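Local coordinates for SidF, inhibitor of growth family, member 3 (Legionella pneumophila subsp. pneumophila, PDB 4FYE), which probably removes a phosphate from phosphoinositides, acting as a phosphatidylinositol phosphate phosphatase linked to membranes, at residues R683-D697 and E720-L732. The protein carries 1 engineered substitution. Sequence-based numbering, arbitrary orientation.
Sequences RRTHGKEVSNVEQLD and EIQDKANFADNGL
Bent at both chi2 (-54°) and chi3 (72°), the Arg683 chain curls back toward Asn726, while Asp697, its CG anti to the backbone N (chi1 -158°), sets OD2 against Ala728 N. The contact illustrates how polar side chains can pin a mostly irregular loop, largely through its backbone groups. Arg683 meets Asn726 end-on: NH1 and NH2 both donate to OD1, NH1 at 2.9 Å from above the amide plane and NH2 within it. The carbonyl of Ala725 lies over one face of the Arg683 guanidinium, and its O accepts from Arg684 N at 2.8 Å. The carbonyl oxygens of Asp681 and Leu680 also hold the Arg683 guanidinium. Asp697 OD2 takes Ala728 N (2.9 Å) and Arg684 NH1 (3.0 Å) from opposite faces of its carboxylate, the second bond being a salt bridge; His682 O and Phe679 O bind Arg684 NH2. His686 NE2 donates to Phe727 O at 2.7 Å, close to the ring plane. Glu694 receives Thr685 N on OE1 and His686 N on OE2, holding the backbone from which the ring projects, and a water links OE2 to Ala728 O. Buried Asp697 is thus compensated by a cation and an amide, which would probably favour its ionised form and tie the later part of helix 692-699 to the 720-732 loop.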
ATOM      1  N   ARG A 683      11.897 -21.469   3.090  1.00 48.50           N
ATOM      2  CA  ARG A 683      13.119 -20.831   3.525  1.00 47.64           C
ATOM      3  C   ARG A 683      14.016 -20.556   2.295  1.00 48.34           C
ATOM      4  O   ARG A 683      14.597 -21.492   1.727  1.00 48.27           O
ATOM      5  CB  ARG A 683      13.866 -21.744   4.581  1.00 46.92           C
ATOM      6  CG  ARG A 683      13.139 -21.965   5.935  1.00 48.29           C
ATOM      7  CD  ARG A 683      12.738 -20.649   6.671  1.00 46.86           C
ATOM      8  NE  ARG A 683      11.617 -19.871   6.070  1.00 46.35           N
ATOM      9  CZ  ARG A 683      11.431 -18.537   6.266  1.00 52.42           C
ATOM     10  NH1 ARG A 683      12.293 -17.805   7.011  1.00 46.68           N
ATOM     11  NH2 ARG A 683      10.391 -17.883   5.723  1.00 44.00           N
ATOM     12  N   ARG A 684      14.168 -19.288   1.904  1.00 45.95           N
ATOM     13  CA  ARG A 684      14.984 -18.998   0.702  1.00 48.82           C
ATOM     14  C   ARG A 684      16.432 -19.327   0.956  1.00 49.36           C
ATOM     15  O   ARG A 684      16.928 -19.134   2.075  1.00 54.73           O
ATOM     16  CB  ARG A 684      14.822 -17.546   0.217  1.00 49.47           C
ATOM     17  CG  ARG A 684      13.641 -17.353  -0.703  1.00 50.64           C
ATOM     18  CD  ARG A 684      12.546 -16.422  -0.152  1.00 57.08           C
ATOM     19  NE  ARG A 684      11.525 -17.107   0.622  1.00 53.12           N
ATOM     20  CZ  ARG A 684      10.194 -16.894   0.596  1.00 50.00           C
ATOM     21  NH1 ARG A 684       9.608 -16.028  -0.201  1.00 45.87           N
ATOM     22  NH2 ARG A 684       9.420 -17.635   1.396  1.00 47.31           N
ATOM     23  N   THR A 685      17.114 -19.859  -0.056  1.00 54.57           N
ATOM     24  CA  THR A 685      18.515 -20.305   0.117  1.00 52.87           C
ATOM     25  C   THR A 685      19.514 -19.571  -0.748  1.00 51.41           C
ATOM     26  O   THR A 685      20.678 -19.719  -0.485  1.00 54.72           O
ATOM     27  CB  THR A 685      18.693 -21.806  -0.155  1.00 55.86           C
ATOM     28  OG1 THR A 685      18.215 -22.083  -1.472  1.00 67.04           O
ATOM     29  CG2 THR A 685      17.882 -22.646   0.830  1.00 55.94           C
ATOM     30  N   HIS A 686      19.097 -18.797  -1.759  1.00 47.34           N
ATOM     31  CA  HIS A 686      20.041 -17.906  -2.491  1.00 53.85           C
ATOM     32  C   HIS A 686      21.089 -18.661  -3.297  1.00 52.25           C
ATOM     33  O   HIS A 686      22.129 -18.114  -3.656  1.00 54.53           O
ATOM     34  CB  HIS A 686      20.725 -16.900  -1.534  1.00 44.31           C
ATOM     35  CG  HIS A 686      19.789 -16.360  -0.481  1.00 51.69           C
ATOM     36  ND1 HIS A 686      19.762 -16.830   0.794  1.00 51.73           N
ATOM     37  CD2 HIS A 686      18.775 -15.400  -0.564  1.00 51.35           C
ATOM     38  CE1 HIS A 686      18.812 -16.174   1.485  1.00 46.02           C
ATOM     39  NE2 HIS A 686      18.195 -15.321   0.642  1.00 44.50           N
ATOM     40  N   GLY A 687      20.793 -19.915  -3.582  1.00 53.86           N
ATOM     41  CA  GLY A 687      21.717 -20.860  -4.209  1.00 56.06           C
ATOM     42  C   GLY A 687      21.736 -20.751  -5.723  1.00 57.44           C
ATOM     43  O   GLY A 687      21.025 -19.926  -6.310  1.00 55.77           O
ATOM     44  N   LYS A 688      22.558 -21.555  -6.380  1.00 60.86           N
ATOM     45  CA  LYS A 688      22.494 -21.522  -7.822  1.00 64.43           C
ATOM     46  C   LYS A 688      21.283 -22.336  -8.288  1.00 70.41           C
ATOM     47  O   LYS A 688      20.776 -22.118  -9.371  1.00 72.91           O
ATOM     48  CB  LYS A 688      23.776 -21.991  -8.456  1.00 63.41           C
ATOM     49  CG  LYS A 688      24.274 -23.348  -8.028  1.00 58.83           C
ATOM     50  CD  LYS A 688      25.677 -23.432  -8.591  1.00 62.27           C
ATOM     51  CE  LYS A 688      25.967 -24.844  -9.050  1.00 64.55           C
ATOM     52  NZ  LYS A 688      27.248 -24.761  -9.798  1.00 66.97           N
ATOM     53  N   GLU A 689      20.781 -23.215  -7.433  1.00 69.80           N
ATOM     54  CA  GLU A 689      19.577 -23.980  -7.737  1.00 75.20           C
ATOM     55  C   GLU A 689      18.567 -23.641  -6.646  1.00 71.82           C
ATOM     56  O   GLU A 689      18.894 -23.770  -5.468  1.00 70.02           O
ATOM     57  CB  GLU A 689      19.921 -25.473  -7.712  1.00 79.04           C
ATOM     58  CG  GLU A 689      19.148 -26.278  -8.732  1.00101.09           C
ATOM     59  CD  GLU A 689      19.521 -25.935 -10.174  1.00108.21           C
ATOM     60  OE1 GLU A 689      18.578 -25.608 -10.937  1.00110.56           O
ATOM     61  OE2 GLU A 689      20.734 -25.994 -10.542  1.00 95.91           O
ATOM     62  N   VAL A 690      17.377 -23.156  -7.002  1.00 68.99           N
ATOM     63  CA  VAL A 690      16.400 -22.729  -5.968  1.00 60.59           C
ATOM     64  C   VAL A 690      15.031 -23.258  -6.306  1.00 58.29           C
ATOM     65  O   VAL A 690      14.740 -23.471  -7.465  1.00 52.75           O
ATOM     66  CB  VAL A 690      16.265 -21.188  -5.843  1.00 61.83           C
ATOM     67  CG1 VAL A 690      17.516 -20.545  -5.264  1.00 58.25           C
ATOM     68  CG2 VAL A 690      15.815 -20.524  -7.157  1.00 59.91           C
ATOM     69  N   SER A 691      14.171 -23.402  -5.310  1.00 56.19           N
ATOM     70  CA  SER A 691      12.799 -23.894  -5.537  1.00 55.34           C
ATOM     71  C   SER A 691      11.935 -22.943  -6.425  1.00 56.61           C
ATOM     72  O   SER A 691      12.291 -21.780  -6.709  1.00 57.41           O
ATOM     73  CB  SER A 691      12.130 -24.058  -4.187  1.00 53.91           C
ATOM     74  OG  SER A 691      11.865 -22.746  -3.677  1.00 63.12           O
ATOM     75  N   ASN A 692      10.766 -23.406  -6.815  1.00 56.59           N
ATOM     76  CA  ASN A 692       9.829 -22.558  -7.537  1.00 55.19           C
ATOM     77  C   ASN A 692       9.366 -21.329  -6.793  1.00 54.24           C
ATOM     78  O   ASN A 692       9.305 -20.240  -7.387  1.00 52.84           O
ATOM     79  CB  ASN A 692       8.646 -23.381  -7.944  1.00 56.97           C
ATOM     80  CG  ASN A 692       8.984 -24.264  -9.092  1.00 61.92           C
ATOM     81  OD1 ASN A 692       8.346 -25.273  -9.303  1.00 67.54           O
ATOM     82  ND2 ASN A 692       9.976 -23.868  -9.866  1.00 59.11           N
ATOM     83  N   VAL A 693       9.087 -21.474  -5.497  1.00 54.03           N
ATOM     84  CA  VAL A 693       8.740 -20.296  -4.685  1.00 57.99           C
ATOM     85  C   VAL A 693       9.791 -19.206  -4.728  1.00 52.38           C
ATOM     86  O   VAL A 693       9.452 -18.032  -4.910  1.00 47.71           O
ATOM     87  CB  VAL A 693       8.371 -20.629  -3.236  1.00 61.54           C
ATOM     88  CG1 VAL A 693       6.915 -21.029  -3.194  1.00 67.44           C
ATOM     89  CG2 VAL A 693       9.148 -21.816  -2.772  1.00 75.56           C
ATOM     90  N   GLU A 694      11.058 -19.609  -4.647  1.00 51.36           N
ATOM     91  CA  GLU A 694      12.173 -18.636  -4.545  1.00 52.49           C
ATOM     92  C   GLU A 694      12.349 -17.964  -5.883  1.00 49.99           C
ATOM     93  O   GLU A 694      12.706 -16.776  -5.968  1.00 47.83           O
ATOM     94  CB  GLU A 694      13.483 -19.306  -4.082  1.00 46.87           C
ATOM     95  CG  GLU A 694      14.655 -18.397  -4.079  1.00 46.86           C
ATOM     96  CD  GLU A 694      15.682 -18.760  -3.022  1.00 49.58           C
ATOM     97  OE1 GLU A 694      15.512 -19.870  -2.418  1.00 48.43           O
ATOM     98  OE2 GLU A 694      16.650 -17.944  -2.826  1.00 38.86           O
ATOM     99  N   GLN A 695      12.034 -18.725  -6.914  1.00 50.37           N
ATOM    100  CA  GLN A 695      12.127 -18.212  -8.265  1.00 59.12           C
ATOM    101  C   GLN A 695      11.061 -17.103  -8.456  1.00 56.45           C
ATOM    102  O   GLN A 695      11.335 -16.053  -9.069  1.00 59.46           O
ATOM    103  CB  GLN A 695      11.993 -19.360  -9.293  1.00 55.43           C
ATOM    104  CG  GLN A 695      12.386 -18.885 -10.681  1.00 70.26           C
ATOM    105  CD  GLN A 695      11.780 -19.671 -11.861  1.00 78.42           C
ATOM    106  OE1 GLN A 695      11.496 -19.065 -12.912  1.00 77.21           O
ATOM    107  NE2 GLN A 695      11.593 -21.012 -11.709  1.00 74.14           N
ATOM    108  N   LEU A 696       9.860 -17.333  -7.920  1.00 50.21           N
ATOM    109  CA  LEU A 696       8.849 -16.275  -7.924  1.00 47.73           C
ATOM    110  C   LEU A 696       9.359 -15.116  -7.095  1.00 42.70           C
ATOM    111  O   LEU A 696       9.263 -13.950  -7.493  1.00 43.31           O
ATOM    112  CB  LEU A 696       7.531 -16.772  -7.326  1.00 44.90           C
ATOM    113  CG  LEU A 696       6.199 -16.222  -7.877  1.00 49.02           C
ATOM    114  CD1 LEU A 696       5.050 -16.326  -6.892  1.00 45.51           C
ATOM    115  CD2 LEU A 696       6.181 -14.846  -8.507  1.00 43.44           C
ATOM    116  N   ASP A 697       9.877 -15.421  -5.911  1.00 38.98           N
ATOM    117  CA  ASP A 697      10.230 -14.356  -5.016  1.00 40.97           C
ATOM    118  C   ASP A 697      11.254 -13.445  -5.755  1.00 43.08           C
ATOM    119  O   ASP A 697      11.220 -12.269  -5.593  1.00 40.52           O
ATOM    120  CB  ASP A 697      10.752 -14.934  -3.679  1.00 48.16           C
ATOM    121  CG  ASP A 697      10.656 -13.935  -2.501  1.00 57.85           C
ATOM    122  OD1 ASP A 697       9.767 -13.032  -2.502  1.00 60.64           O
ATOM    123  OD2 ASP A 697      11.452 -14.080  -1.541  1.00 60.28           O
ATOM    124  N   GLU A 720      15.905  -3.143   6.262  1.00 48.37           N
ATOM    125  CA  GLU A 720      16.967  -4.038   6.728  1.00 44.67           C
ATOM    126  C   GLU A 720      16.434  -5.406   6.977  1.00 42.30           C
ATOM    127  O   GLU A 720      15.682  -5.623   7.937  1.00 44.08           O
ATOM    128  CB  GLU A 720      17.585  -3.520   7.977  1.00 51.69           C
ATOM    129  CG  GLU A 720      18.421  -2.296   7.704  1.00 75.44           C
ATOM    130  CD  GLU A 720      18.846  -1.607   8.986  1.00 92.87           C
ATOM    131  OE1 GLU A 720      18.552  -0.390   9.105  1.00103.50           O
ATOM    132  OE2 GLU A 720      19.441  -2.288   9.869  1.00 92.28           O
ATOM    133  N   ILE A 721      16.826  -6.351   6.126  1.00 40.16           N
ATOM    134  CA  ILE A 721      16.334  -7.696   6.278  1.00 41.93           C
ATOM    135  C   ILE A 721      16.725  -8.212   7.680  1.00 46.14           C
ATOM    136  O   ILE A 721      17.842  -7.968   8.113  1.00 43.03           O
ATOM    137  CB  ILE A 721      16.802  -8.605   5.131  1.00 38.71           C
ATOM    138  CG1 ILE A 721      16.146  -8.130   3.812  1.00 39.01           C
ATOM    139  CG2 ILE A 721      16.410 -10.035   5.415  1.00 34.50           C
ATOM    140  CD1 ILE A 721      16.865  -8.601   2.531  1.00 32.47           C
ATOM    141  N   GLN A 722      15.786  -8.872   8.377  1.00 42.49           N
ATOM    142  CA  GLN A 722      15.990  -9.334   9.742  1.00 44.78           C
ATOM    143  C   GLN A 722      16.386 -10.764   9.778  1.00 52.08           C
ATOM    144  O   GLN A 722      17.170 -11.134  10.615  1.00 52.96           O
ATOM    145  CB  GLN A 722      14.719  -9.201  10.589  1.00 40.94           C
ATOM    146  CG  GLN A 722      14.398  -7.740  10.931  1.00 42.39           C
ATOM    147  CD  GLN A 722      15.553  -7.007  11.562  1.00 44.79           C
ATOM    148  OE1 GLN A 722      16.174  -6.172  10.926  1.00 45.24           O
ATOM    149  NE2 GLN A 722      15.854  -7.320  12.812  1.00 46.88           N
ATOM    150  N   ASP A 723      15.761 -11.578   8.927  1.00 50.77           N
ATOM    151  CA  ASP A 723      16.149 -12.957   8.714  1.00 48.72           C
ATOM    152  C   ASP A 723      16.263 -13.307   7.181  1.00 49.56           C
ATOM    153  O   ASP A 723      15.268 -13.215   6.418  1.00 44.30           O
ATOM    154  CB  ASP A 723      15.155 -13.862   9.427  1.00 51.90           C
ATOM    155  CG  ASP A 723      15.422 -15.317   9.163  1.00 53.89           C
ATOM    156  OD1 ASP A 723      16.256 -15.604   8.255  1.00 61.51           O
ATOM    157  OD2 ASP A 723      14.787 -16.179   9.808  1.00 58.35           O
ATOM    158  N   LYS A 724      17.470 -13.696   6.738  1.00 46.31           N
ATOM    159  CA  LYS A 724      17.819 -13.589   5.304  1.00 43.94           C
ATOM    160  C   LYS A 724      16.997 -14.652   4.519  1.00 45.37           C
ATOM    161  O   LYS A 724      16.727 -14.530   3.341  1.00 42.47           O
ATOM    162  CB  LYS A 724      19.318 -13.740   5.046  1.00 44.67           C
ATOM    163  CG  LYS A 724      19.801 -15.114   5.438  1.00 55.03           C
ATOM    164  CD  LYS A 724      21.240 -15.375   5.026  1.00 57.58           C
ATOM    165  CE  LYS A 724      21.503 -16.885   5.175  1.00 61.07           C
ATOM    166  NZ  LYS A 724      22.876 -17.394   4.910  1.00 57.72           N
ATOM    167  N   ALA A 725      16.533 -15.671   5.220  1.00 46.08           N
ATOM    168  CA  ALA A 725      15.782 -16.711   4.578  1.00 41.17           C
ATOM    169  C   ALA A 725      14.355 -16.291   4.186  1.00 41.12           C
ATOM    170  O   ALA A 725      13.692 -17.016   3.415  1.00 43.72           O
ATOM    171  CB  ALA A 725      15.790 -17.906   5.493  1.00 39.47           C
ATOM    172  N   ASN A 726      13.916 -15.121   4.691  1.00 39.98           N
ATOM    173  CA  ASN A 726      12.648 -14.465   4.282  1.00 40.33           C
ATOM    174  C   ASN A 726      12.575 -13.862   2.897  1.00 43.17           C
ATOM    175  O   ASN A 726      11.449 -13.613   2.441  1.00 47.52           O
ATOM    176  CB  ASN A 726      12.205 -13.385   5.270  1.00 42.47           C
ATOM    177  CG  ASN A 726      11.755 -13.971   6.610  1.00 46.00           C
ATOM    178  OD1 ASN A 726      11.346 -15.121   6.659  1.00 48.25           O
ATOM    179  ND2 ASN A 726      11.828 -13.168   7.702  1.00 43.82           N
ATOM    180  N   PHE A 727      13.729 -13.629   2.227  1.00 40.65           N
ATOM    181  CA  PHE A 727      13.711 -12.981   0.931  1.00 36.49           C
ATOM    182  C   PHE A 727      14.745 -13.551  -0.045  1.00 39.27           C
ATOM    183  O   PHE A 727      15.881 -13.879   0.331  1.00 38.54           O
ATOM    184  CB  PHE A 727      13.929 -11.479   1.135  1.00 38.29           C
ATOM    185  CG  PHE A 727      12.796 -10.803   1.871  1.00 45.06           C
ATOM    186  CD1 PHE A 727      11.666 -10.400   1.204  1.00 43.50           C
ATOM    187  CD2 PHE A 727      12.885 -10.557   3.248  1.00 43.55           C
ATOM    188  CE1 PHE A 727      10.622  -9.786   1.903  1.00 47.87           C
ATOM    189  CE2 PHE A 727      11.875  -9.923   3.931  1.00 40.25           C
ATOM    190  CZ  PHE A 727      10.722  -9.564   3.255  1.00 41.17           C
ATOM    191  N   ALA A 728      14.343 -13.670  -1.298  1.00 38.23           N
ATOM    192  CA  ALA A 728      15.213 -14.094  -2.382  1.00 40.12           C
ATOM    193  C   ALA A 728      16.402 -13.151  -2.522  1.00 42.40           C
ATOM    194  O   ALA A 728      17.533 -13.581  -2.771  1.00 41.92           O
ATOM    195  CB  ALA A 728      14.442 -14.140  -3.669  1.00 36.21           C
ATOM    196  N   ASP A 729      16.187 -11.864  -2.315  1.00 39.59           N
ATOM    197  CA  ASP A 729      17.253 -10.893  -2.609  1.00 34.56           C
ATOM    198  C   ASP A 729      18.091 -10.535  -1.330  1.00 40.51           C
ATOM    199  O   ASP A 729      17.744 -10.854  -0.208  1.00 42.97           O
ATOM    200  CB  ASP A 729      16.678  -9.628  -3.190  1.00 33.10           C
ATOM    201  CG  ASP A 729      16.019  -8.793  -2.131  1.00 38.07           C
ATOM    202  OD1 ASP A 729      14.934  -9.230  -1.695  1.00 43.73           O
ATOM    203  OD2 ASP A 729      16.611  -7.781  -1.644  1.00 48.62           O
ATOM    204  N   ASN A 730      19.201  -9.848  -1.512  1.00 41.80           N
ATOM    205  CA  ASN A 730      20.117  -9.672  -0.442  1.00 36.94           C
ATOM    206  C   ASN A 730      20.162  -8.183   0.046  1.00 40.02           C
ATOM    207  O   ASN A 730      21.110  -7.799   0.722  1.00 41.11           O
ATOM    208  CB  ASN A 730      21.465 -10.098  -0.949  1.00 34.74           C
ATOM    209  CG  ASN A 730      22.004  -9.225  -2.145  1.00 36.74           C
ATOM    210  OD1 ASN A 730      21.467  -8.182  -2.483  1.00 37.29           O
ATOM    211  ND2 ASN A 730      23.117  -9.653  -2.737  1.00 34.15           N
ATOM    212  N   GLY A 731      19.176  -7.371  -0.363  1.00 36.08           N
ATOM    213  CA  GLY A 731      18.990  -5.996   0.097  1.00 31.06           C
ATOM    214  C   GLY A 731      19.846  -4.957  -0.609  1.00 35.90           C
ATOM    215  O   GLY A 731      19.775  -3.787  -0.273  1.00 40.20           O
ATOM    216  N   LEU A 732      20.665  -5.327  -1.597  1.00 34.20           N
ATOM    217  CA  LEU A 732      21.559  -4.322  -2.211  1.00 36.88           C
ATOM    218  C   LEU A 732      20.905  -3.077  -2.835  1.00 37.82           C
ATOM    219  O   LEU A 732      21.573  -2.020  -3.004  1.00 40.37           O
ATOM    220  CB  LEU A 732      22.521  -4.968  -3.217  1.00 38.27           C
ATOM    221  CG  LEU A 732      23.676  -5.708  -2.526  1.00 45.13           C
ATOM    222  CD1 LEU A 732      24.610  -6.291  -3.586  1.00 45.52           C
ATOM    223  CD2 LEU A 732      24.419  -4.751  -1.602  1.00 45.41           C
TER
HETATM  224  O   HOH W   1      17.308 -15.956  -4.414  1.00 43.92           O